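Long-range contacts in core protein P7 (Pseudomonas phage phi12, PDB 2Q82), which is a structural protein of the viral core that, as in related cystoviruses, probably assists assembly of the polymerase complex and packaging of its RNA genome: residues L26-D34 with P96-L104; E14-Y22 with R114-E122. All coordinates share one frame; numbering follows the deposited sequence.

Interaction 1 of 2, residues L26-D34 with P96-L104; sequences LMVMSHNGD and PSALVDAEL
The amide of Asn32 comes to Ser97 with its amino end, Asn32 ND2 lying 3.3 Å from Ser97 CB, while its OD1 is bonded to the backbone N of Asp65. The neighbouring flat group is the imidazole of His31, whose CB points away from 96-104; in its ring plane, at the edge, is the backbone of Asp34, whose O takes the NE2 bond from above the carbonyl plane. ND1 of the same ring is hydrogen-bonded to Gln95 N. His31 thus ties the loop after strand 25-30 together and meets Pro96 through its backbone.

The centre of the contact is Ser30. With OG anti to the backbone N (chi1 175°), the hydroxyl reaches the start of helix 98-103, and Ser30 OG accepts from Ser97 N at 2.9 Å, the angle at the hydrogen being 148°. The same OG apparently donates to Asp101 OD1, although the position of that oxygen is doubtful. Ser97 is the N-cap: its OG receives Val100 N at 3.0 Å in an almost straight bond (177°) and also bonds Asp65. Further support is a CA-H...O contact, Pro96 CA to Ser30 O at 3.5 Å, and a water 2.8 Å from Pro96 O that also holds Asn32 ND2 weakly. Deeper along the strand, Val28 CG1 meets Leu104 CD1 at 3.9 Å, and Phe74 of helix 68-76 also packs on Val28.

This is where the C-terminal end of a parallel strand meets the first turn of a helix in an alpha/beta fold. Because the Ser30 hydroxyl accepts the Ser97 N-H, it ties the strand end to the helix start; a donation to Asp101 would add to this but is less sure. Ser97 in turn occupies a backbone amide that the first helical turn leaves without a helical acceptor.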
loop_
_atom_site.group_PDB
_atom_site.type_symbol
_atom_site.label_atom_id
_atom_site.label_comp_id
_atom_site.label_asym_id
_atom_site.label_seq_id
_atom_site.Cartn_x
_atom_site.Cartn_y
_atom_site.Cartn_z
ATOM N N LEU A 26 10.051 3.129 5.973
ATOM C CA LEU A 26 9.208 2.411 6.892
ATOM C C LEU A 26 10.005 1.243 7.439
ATOM O O LEU A 26 10.515 0.438 6.665
ATOM C CB LEU A 26 7.977 1.885 6.171
ATOM C CG LEU A 26 7.188 0.882 7.011
ATOM C CD1 LEU A 26 6.540 1.584 8.177
ATOM C CD2 LEU A 26 6.146 0.208 6.169
HETATM N N MSE A 27 10.159 1.144 8.760
HETATM C CA MSE A 27 10.880 -0.024 9.240
HETATM C C MSE A 27 9.904 -1.147 9.338
HETATM O O MSE A 27 8.764 -0.993 9.764
HETATM C CB MSE A 27 11.464 0.054 10.637
HETATM C CG MSE A 27 11.853 1.354 11.173
HETATM SE SE MSE A 27 13.558 1.825 10.548
HETATM C CE MSE A 27 12.755 2.867 9.193
ATOM N N VAL A 28 10.448 -2.307 9.022
ATOM C CA VAL A 28 9.722 -3.530 8.997
ATOM C C VAL A 28 10.379 -4.571 9.870
ATOM O O VAL A 28 11.550 -4.894 9.707
ATOM C CB VAL A 28 9.650 -3.996 7.581
ATOM C CG1 VAL A 28 9.323 -5.435 7.528
ATOM C CG2 VAL A 28 8.630 -3.171 6.856
HETATM N N MSE A 29 9.590 -5.129 10.773
HETATM C CA MSE A 29 10.117 -6.099 11.709
HETATM C C MSE A 29 9.447 -7.477 11.691
HETATM O O MSE A 29 8.249 -7.588 11.931
HETATM C CB MSE A 29 10.022 -5.493 13.110
HETATM C CG MSE A 29 10.325 -6.432 14.240
HETATM SE SE MSE A 29 9.746 -5.728 15.977
HETATM C CE MSE A 29 10.401 -7.233 17.036
ATOM N N SER A 30 10.238 -8.517 11.414
ATOM C CA SER A 30 9.739 -9.886 11.406
ATOM C C SER A 30 9.570 -10.328 12.847
ATOM O O SER A 30 10.547 -10.394 13.601
ATOM C CB SER A 30 10.708 -10.827 10.721
ATOM O OG SER A 30 10.242 -12.163 10.825
ATOM N N HIS A 31 8.342 -10.670 13.220
ATOM C CA HIS A 31 8.087 -11.029 14.599
ATOM C C HIS A 31 6.684 -11.571 14.865
ATOM O O HIS A 31 5.695 -11.001 14.412
ATOM C CB HIS A 31 8.324 -9.781 15.443
ATOM C CG HIS A 31 7.971 -9.932 16.883
ATOM N ND1 HIS A 31 8.777 -10.612 17.784
ATOM C CD2 HIS A 31 6.928 -9.472 17.601
ATOM C CE1 HIS A 31 8.240 -10.552 18.980
ATOM N NE2 HIS A 31 7.107 -9.864 18.904
ATOM N N ASN A 32 6.623 -12.677 15.602
ATOM C CA ASN A 32 5.359 -13.299 15.996
ATOM C C ASN A 32 5.262 -13.106 17.485
ATOM O O ASN A 32 6.245 -13.308 18.188
ATOM C CB ASN A 32 5.362 -14.800 15.746
ATOM C CG ASN A 32 5.195 -15.145 14.304
ATOM O OD1 ASN A 32 4.277 -14.662 13.650
ATOM N ND2 ASN A 32 6.071 -15.991 13.793
ATOM N N GLY A 33 4.092 -12.744 17.985
ATOM C CA GLY A 33 3.978 -12.556 19.415
ATOM C C GLY A 33 3.594 -11.137 19.728
ATOM O O GLY A 33 3.273 -10.375 18.826
ATOM N N ASP A 34 3.622 -10.770 21.002
ATOM C CA ASP A 34 3.247 -9.412 21.373
ATOM C C ASP A 34 4.261 -8.443 20.821
ATOM O O ASP A 34 5.448 -8.730 20.763
ATOM C CB ASP A 34 3.217 -9.222 22.882
ATOM C CG ASP A 34 2.437 -10.290 23.585
ATOM O OD1 ASP A 34 1.203 -10.343 23.414
ATOM O OD2 ASP A 34 3.076 -11.080 24.311
ATOM N N PRO A 96 11.459 -13.692 15.446
ATOM C CA PRO A 96 11.269 -13.754 14.004
ATOM C C PRO A 96 10.413 -14.860 13.449
ATOM O O PRO A 96 10.464 -16.015 13.888
ATOM C CB PRO A 96 12.683 -13.871 13.460
ATOM C CG PRO A 96 13.514 -13.250 14.488
ATOM C CD PRO A 96 12.887 -13.666 15.784
ATOM N N SER A 97 9.656 -14.480 12.429
ATOM C CA SER A 97 8.816 -15.403 11.702
ATOM C C SER A 97 9.687 -15.888 10.567
ATOM O O SER A 97 10.191 -15.091 9.778
ATOM C CB SER A 97 7.599 -14.701 11.122
ATOM O OG SER A 97 7.145 -15.392 9.970
ATOM N N ALA A 98 9.871 -17.198 10.496
ATOM C CA ALA A 98 10.687 -17.782 9.451
ATOM C C ALA A 98 10.101 -17.487 8.077
ATOM O O ALA A 98 10.831 -17.312 7.110
ATOM C CB ALA A 98 10.792 -19.269 9.658
ATOM N N LEU A 99 8.778 -17.445 8.000
ATOM C CA LEU A 99 8.109 -17.175 6.741
ATOM C C LEU A 99 8.418 -15.753 6.289
ATOM O O LEU A 99 8.847 -15.524 5.155
ATOM C CB LEU A 99 6.604 -17.361 6.899
ATOM C CG LEU A 99 5.750 -16.974 5.690
ATOM C CD1 LEU A 99 6.128 -17.819 4.498
ATOM C CD2 LEU A 99 4.287 -17.163 6.019
ATOM N N VAL A 100 8.205 -14.794 7.180
ATOM C CA VAL A 100 8.476 -13.404 6.842
ATOM C C VAL A 100 9.953 -13.221 6.497
ATOM O O VAL A 100 10.299 -12.583 5.505
ATOM C CB VAL A 100 8.083 -12.470 7.998
ATOM C CG1 VAL A 100 8.578 -11.056 7.738
ATOM C CG2 VAL A 100 6.571 -12.462 8.149
ATOM N N ASP A 101 10.837 -13.786 7.311
ATOM C CA ASP A 101 12.257 -13.645 7.033
ATOM C C ASP A 101 12.611 -14.130 5.633
ATOM O O ASP A 101 13.422 -13.524 4.945
ATOM C CB ASP A 101 13.087 -14.445 8.021
ATOM C CG ASP A 101 13.081 -13.843 9.403
ATOM O OD1 ASP A 101 12.542 -12.734 9.591
ATOM O OD2 ASP A 101 13.634 -14.500 10.299
ATOM N N ALA A 102 12.019 -15.248 5.232
ATOM C CA ALA A 102 12.296 -15.808 3.925
ATOM C C ALA A 102 11.776 -14.876 2.846
ATOM O O ALA A 102 12.449 -14.605 1.851
ATOM C CB ALA A 102 11.640 -17.163 3.792
ATOM N N GLU A 103 10.559 -14.401 3.060
ATOM C CA GLU A 103 9.909 -13.505 2.130
ATOM C C GLU A 103 10.688 -12.220 1.935
ATOM O O GLU A 103 10.717 -11.670 0.844
ATOM C CB GLU A 103 8.528 -13.168 2.643
ATOM C CG GLU A 103 7.679 -14.379 2.789
ATOM C CD GLU A 103 6.943 -14.684 1.527
ATOM O OE1 GLU A 103 7.589 -14.768 0.461
ATOM O OE2 GLU A 103 5.710 -14.828 1.609
ATOM N N LEU A 104 11.308 -11.739 3.006
ATOM C CA LEU A 104 12.076 -10.506 2.940
ATOM C C LEU A 104 13.552 -10.749 2.713
ATOM O O LEU A 104 14.360 -9.851 2.938
ATOM C CB LEU A 104 11.958 -9.736 4.243
ATOM C CG LEU A 104 10.580 -9.474 4.834
ATOM C CD1 LEU A 104 10.709 -8.880 6.207
ATOM C CD2 LEU A 104 9.827 -8.541 3.944
HETATM O O HOH W 1 8.554 -17.275 15.564
#

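Interaction 2 of 2, residues E14-Y22 with R114-E122; sequences ELQNRLAQY and RVLNDIADE
Helix-helix packing joins helix 15-23 to the C-terminal helix 112-127, with Asp118 entering as a knob the hole formed by Leu15, Arg18, Leu19 and Tyr22. The axes of the short segments 15-22 and 114-122 approach to 10.2 Å and cross at -112°, so these segments run neither parallel nor antiparallel.

Arg18 grips the Asp118 carboxylate side-on. Arg18 NE reaches Asp118 OD2 at 3.0 Å and Arg18 NH2 reaches Asp118 OD1 at 2.9 Å, both nearly straight; the acceptors lie in the guanidinium plane, yet the carboxylate is met from above its own plane, the two groups being turned 45° apart. A bend in the arginine chain (chi3 -49°) brings this edge round to the acid, and Leu15 CA lies over the centre of one guanidinium face. Tyr22 OH adds a 2.9 Å bond to Asp118 OD2 on its anti lone pair, and Arg114 NH1, from the aspartate's own helix, pairs with Asp118 OD1 at 2.7 Å.

Apolar groups pack around this network. Val115 CG1 makes a CH-pi contact with the Tyr22 ring, 4.1 Å from its centroid, while the opposite face carries Arg18 O toward the rim. Leu15 CD1 lies along the Asp118 side chain. Farther along, the two methyls of Leu19 divide their contacts: Leu19 CD2 touches Ile119 CG1 at 3.8 Å and Leu19 CD1 touches Glu122 CG at 3.7 Å. Ile119 also packs on Phe41.

Each oxygen of the buried Asp118 therefore has two partners, OD2 taking Arg18 and Tyr22, OD1 taking Arg18 and Arg114. Two arginines around one acid would probably stabilise its anionic form and lower its pKa, and the shared carboxylate probably offsets the closeness of the two guanidinium groups.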
loop_
_atom_site.group_PDB
_atom_site.type_symbol
_atom_site.label_atom_id
_atom_site.label_comp_id
_atom_site.label_asym_id
_atom_site.label_seq_id
_atom_site.Cartn_x
_atom_site.Cartn_y
_atom_site.Cartn_z
ATOM N N GLU A 14 27.710 8.489 6.668
ATOM C CA GLU A 14 28.029 9.350 7.821
ATOM C C GLU A 14 26.515 9.429 8.395
ATOM O O GLU A 14 25.516 9.001 7.783
ATOM C CB GLU A 14 28.478 10.697 7.594
ATOM C CG GLU A 14 27.514 11.630 6.958
ATOM C CD GLU A 14 28.176 12.953 6.748
ATOM O OE1 GLU A 14 29.372 13.063 7.086
ATOM O OE2 GLU A 14 27.526 13.891 6.245
ATOM N N LEU A 15 26.446 10.066 9.551
ATOM C CA LEU A 15 25.261 10.018 10.338
ATOM C C LEU A 15 24.079 10.708 9.833
ATOM O O LEU A 15 22.958 10.247 10.026
ATOM C CB LEU A 15 25.676 10.527 11.735
ATOM C CG LEU A 15 24.497 10.666 12.702
ATOM C CD1 LEU A 15 23.991 9.314 13.071
ATOM C CD2 LEU A 15 24.891 11.446 13.887
ATOM N N GLN A 16 24.322 11.810 9.143
ATOM C CA GLN A 16 23.213 12.622 8.662
ATOM C C GLN A 16 22.522 11.926 7.581
ATOM O O GLN A 16 21.326 11.897 7.482
ATOM C CB GLN A 16 23.701 13.980 8.171
ATOM C CG GLN A 16 24.201 14.883 9.252
ATOM C CD GLN A 16 23.163 15.181 10.283
ATOM O OE1 GLN A 16 23.354 14.874 11.455
ATOM N NE2 GLN A 16 22.061 15.789 9.874
ATOM N N ASN A 17 23.312 11.301 6.705
ATOM C CA ASN A 17 22.683 10.596 5.652
ATOM C C ASN A 17 21.930 9.411 6.200
ATOM O O ASN A 17 20.896 9.038 5.657
ATOM C CB ASN A 17 23.746 10.170 4.701
ATOM C CG ASN A 17 24.431 11.346 4.087
ATOM O OD1 ASN A 17 25.599 11.287 3.739
ATOM N ND2 ASN A 17 23.691 12.445 3.943
ATOM N N ARG A 18 22.440 8.807 7.266
ATOM C CA ARG A 18 21.749 7.663 7.819
ATOM C C ARG A 18 20.413 8.076 8.357
ATOM O O ARG A 18 19.398 7.441 8.075
ATOM C CB ARG A 18 22.557 7.001 8.918
ATOM C CG ARG A 18 23.703 6.254 8.325
ATOM C CD ARG A 18 24.358 5.277 9.264
ATOM N NE ARG A 18 24.693 5.784 10.591
ATOM C CZ ARG A 18 25.845 6.358 10.935
ATOM N NH1 ARG A 18 26.814 6.540 10.045
ATOM N NH2 ARG A 18 26.062 6.678 12.204
ATOM N N LEU A 19 20.403 9.150 9.128
ATOM C CA LEU A 19 19.166 9.621 9.708
ATOM C C LEU A 19 18.179 10.082 8.670
ATOM O O LEU A 19 16.970 9.964 8.859
ATOM C CB LEU A 19 19.442 10.780 10.634
ATOM C CG LEU A 19 20.265 10.389 11.842
ATOM C CD1 LEU A 19 20.938 11.617 12.389
ATOM C CD2 LEU A 19 19.377 9.738 12.885
ATOM N N ALA A 20 18.688 10.614 7.566
ATOM C CA ALA A 20 17.828 11.109 6.503
ATOM C C ALA A 20 17.023 9.963 5.917
ATOM O O ALA A 20 15.848 10.115 5.605
ATOM C CB ALA A 20 18.646 11.791 5.427
ATOM N N GLN A 21 17.658 8.807 5.782
ATOM C CA GLN A 21 16.980 7.655 5.217
ATOM C C GLN A 21 16.045 6.934 6.183
ATOM O O GLN A 21 14.983 6.479 5.781
ATOM C CB GLN A 21 17.966 6.694 4.557
ATOM C CG GLN A 21 18.851 5.941 5.512
ATOM C CD GLN A 21 19.638 4.852 4.820
ATOM O OE1 GLN A 21 19.232 3.690 4.803
ATOM N NE2 GLN A 21 20.775 5.221 4.245
ATOM N N TYR A 22 16.425 6.842 7.456
ATOM C CA TYR A 22 15.477 6.431 8.489
ATOM C C TYR A 22 14.216 7.263 8.355
ATOM O O TYR A 22 13.110 6.739 8.304
ATOM C CB TYR A 22 16.041 6.652 9.894
ATOM C CG TYR A 22 17.318 5.918 10.211
ATOM C CD1 TYR A 22 17.733 4.838 9.454
ATOM C CD2 TYR A 22 18.109 6.311 11.279
ATOM C CE1 TYR A 22 18.900 4.173 9.750
ATOM C CE2 TYR A 22 19.270 5.656 11.580
ATOM C CZ TYR A 22 19.666 4.590 10.815
ATOM O OH TYR A 22 20.831 3.941 11.123
ATOM N N ARG A 114 21.535 -0.049 16.222
ATOM C CA ARG A 114 22.301 0.981 15.539
ATOM C C ARG A 114 21.383 2.123 15.183
ATOM O O ARG A 114 21.763 3.277 15.352
ATOM C CB ARG A 114 22.922 0.381 14.282
ATOM C CG ARG A 114 23.405 1.392 13.279
ATOM C CD ARG A 114 24.854 1.693 13.387
ATOM N NE ARG A 114 25.279 1.830 14.769
ATOM C CZ ARG A 114 25.680 2.979 15.296
ATOM N NH1 ARG A 114 25.705 4.069 14.550
ATOM N NH2 ARG A 114 26.075 3.024 16.561
ATOM N N VAL A 115 20.173 1.837 14.718
ATOM C CA VAL A 115 19.229 2.884 14.377
ATOM C C VAL A 115 18.922 3.769 15.586
ATOM O O VAL A 115 18.978 4.994 15.512
ATOM C CB VAL A 115 17.905 2.258 13.872
ATOM C CG1 VAL A 115 16.823 3.312 13.774
ATOM C CG2 VAL A 115 18.132 1.601 12.524
ATOM N N LEU A 116 18.600 3.139 16.707
ATOM C CA LEU A 116 18.280 3.879 17.912
ATOM C C LEU A 116 19.466 4.704 18.403
ATOM O O LEU A 116 19.297 5.827 18.866
ATOM C CB LEU A 116 17.828 2.914 18.999
ATOM C CG LEU A 116 16.476 2.285 18.674
ATOM C CD1 LEU A 116 16.195 1.157 19.635
ATOM C CD2 LEU A 116 15.378 3.334 18.756
ATOM N N ASN A 117 20.656 4.121 18.308
ATOM C CA ASN A 117 21.875 4.795 18.718
ATOM C C ASN A 117 22.005 6.105 17.957
ATOM O O ASN A 117 22.223 7.159 18.540
ATOM C CB ASN A 117 23.090 3.935 18.391
ATOM C CG ASN A 117 23.325 2.835 19.402
ATOM O OD1 ASN A 117 24.229 2.021 19.229
ATOM N ND2 ASN A 117 22.532 2.808 20.460
ATOM N N ASP A 118 21.884 6.019 16.642
ATOM C CA ASP A 118 22.014 7.192 15.794
ATOM C C ASP A 118 21.043 8.292 16.160
ATOM O O ASP A 118 21.413 9.458 16.262
ATOM C CB ASP A 118 21.814 6.821 14.325
ATOM C CG ASP A 118 22.958 5.998 13.777
ATOM O OD1 ASP A 118 24.096 6.163 14.271
ATOM O OD2 ASP A 118 22.724 5.202 12.844
ATOM N N ILE A 119 19.786 7.923 16.349
ATOM C CA ILE A 119 18.774 8.906 16.680
ATOM C C ILE A 119 19.018 9.525 18.047
ATOM O O ILE A 119 18.830 10.718 18.237
ATOM C CB ILE A 119 17.384 8.276 16.643
ATOM C CG1 ILE A 119 17.074 7.825 15.208
ATOM C CG2 ILE A 119 16.356 9.269 17.140
ATOM C CD1 ILE A 119 15.884 6.890 15.073
ATOM N N ALA A 120 19.443 8.704 18.999
ATOM C CA ALA A 120 19.700 9.201 20.339
ATOM C C ALA A 120 20.908 10.122 20.308
ATOM O O ALA A 120 20.907 11.179 20.930
ATOM C CB ALA A 120 19.953 8.048 21.292
ATOM N N ASP A 121 21.941 9.713 19.583
ATOM C CA ASP A 121 23.154 10.519 19.503
ATOM C C ASP A 121 22.873 11.862 18.854
ATOM O O ASP A 121 23.398 12.889 19.277
ATOM C CB ASP A 121 24.236 9.815 18.693
ATOM C CG ASP A 121 24.807 8.602 19.400
ATOM O OD1 ASP A 121 24.598 8.455 20.620
ATOM O OD2 ASP A 121 25.484 7.802 18.725
ATOM N N GLU A 122 22.044 11.869 17.824
ATOM C CA GLU A 122 21.768 13.124 17.145
ATOM C C GLU A 122 20.951 14.041 18.026
ATOM O O GLU A 122 21.021 15.265 17.919
ATOM C CB GLU A 122 21.054 12.850 15.828
ATOM C CG GLU A 122 20.632 14.084 15.064
ATOM C CD GLU A 122 21.759 15.090 14.811
ATOM O OE1 GLU A 122 22.926 14.685 14.600
ATOM O OE2 GLU A 122 21.452 16.302 14.800
#

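The two contacts lie on opposite sides of the chain's centre, their own centres about 22 Å apart, and both fall in the N-terminal core domain of the P7 family. Along the sequence interaction 1 is nested inside interaction 2: helix 15-23 leads directly into strand 25-30, and helix 98-103 is followed by strand 109-111 and helix 112-127. Strand 25-30 is the middle strand of the five-stranded parallel sheet. The pair do meet at one point, where Met27 CE packs 4.0 Å from Tyr22 O. Interaction 1 thus anchors a helix at one end of the central strand, whereas interaction 2 brings the N-terminal and C-terminal helices of the modelled chain together beyond its other end.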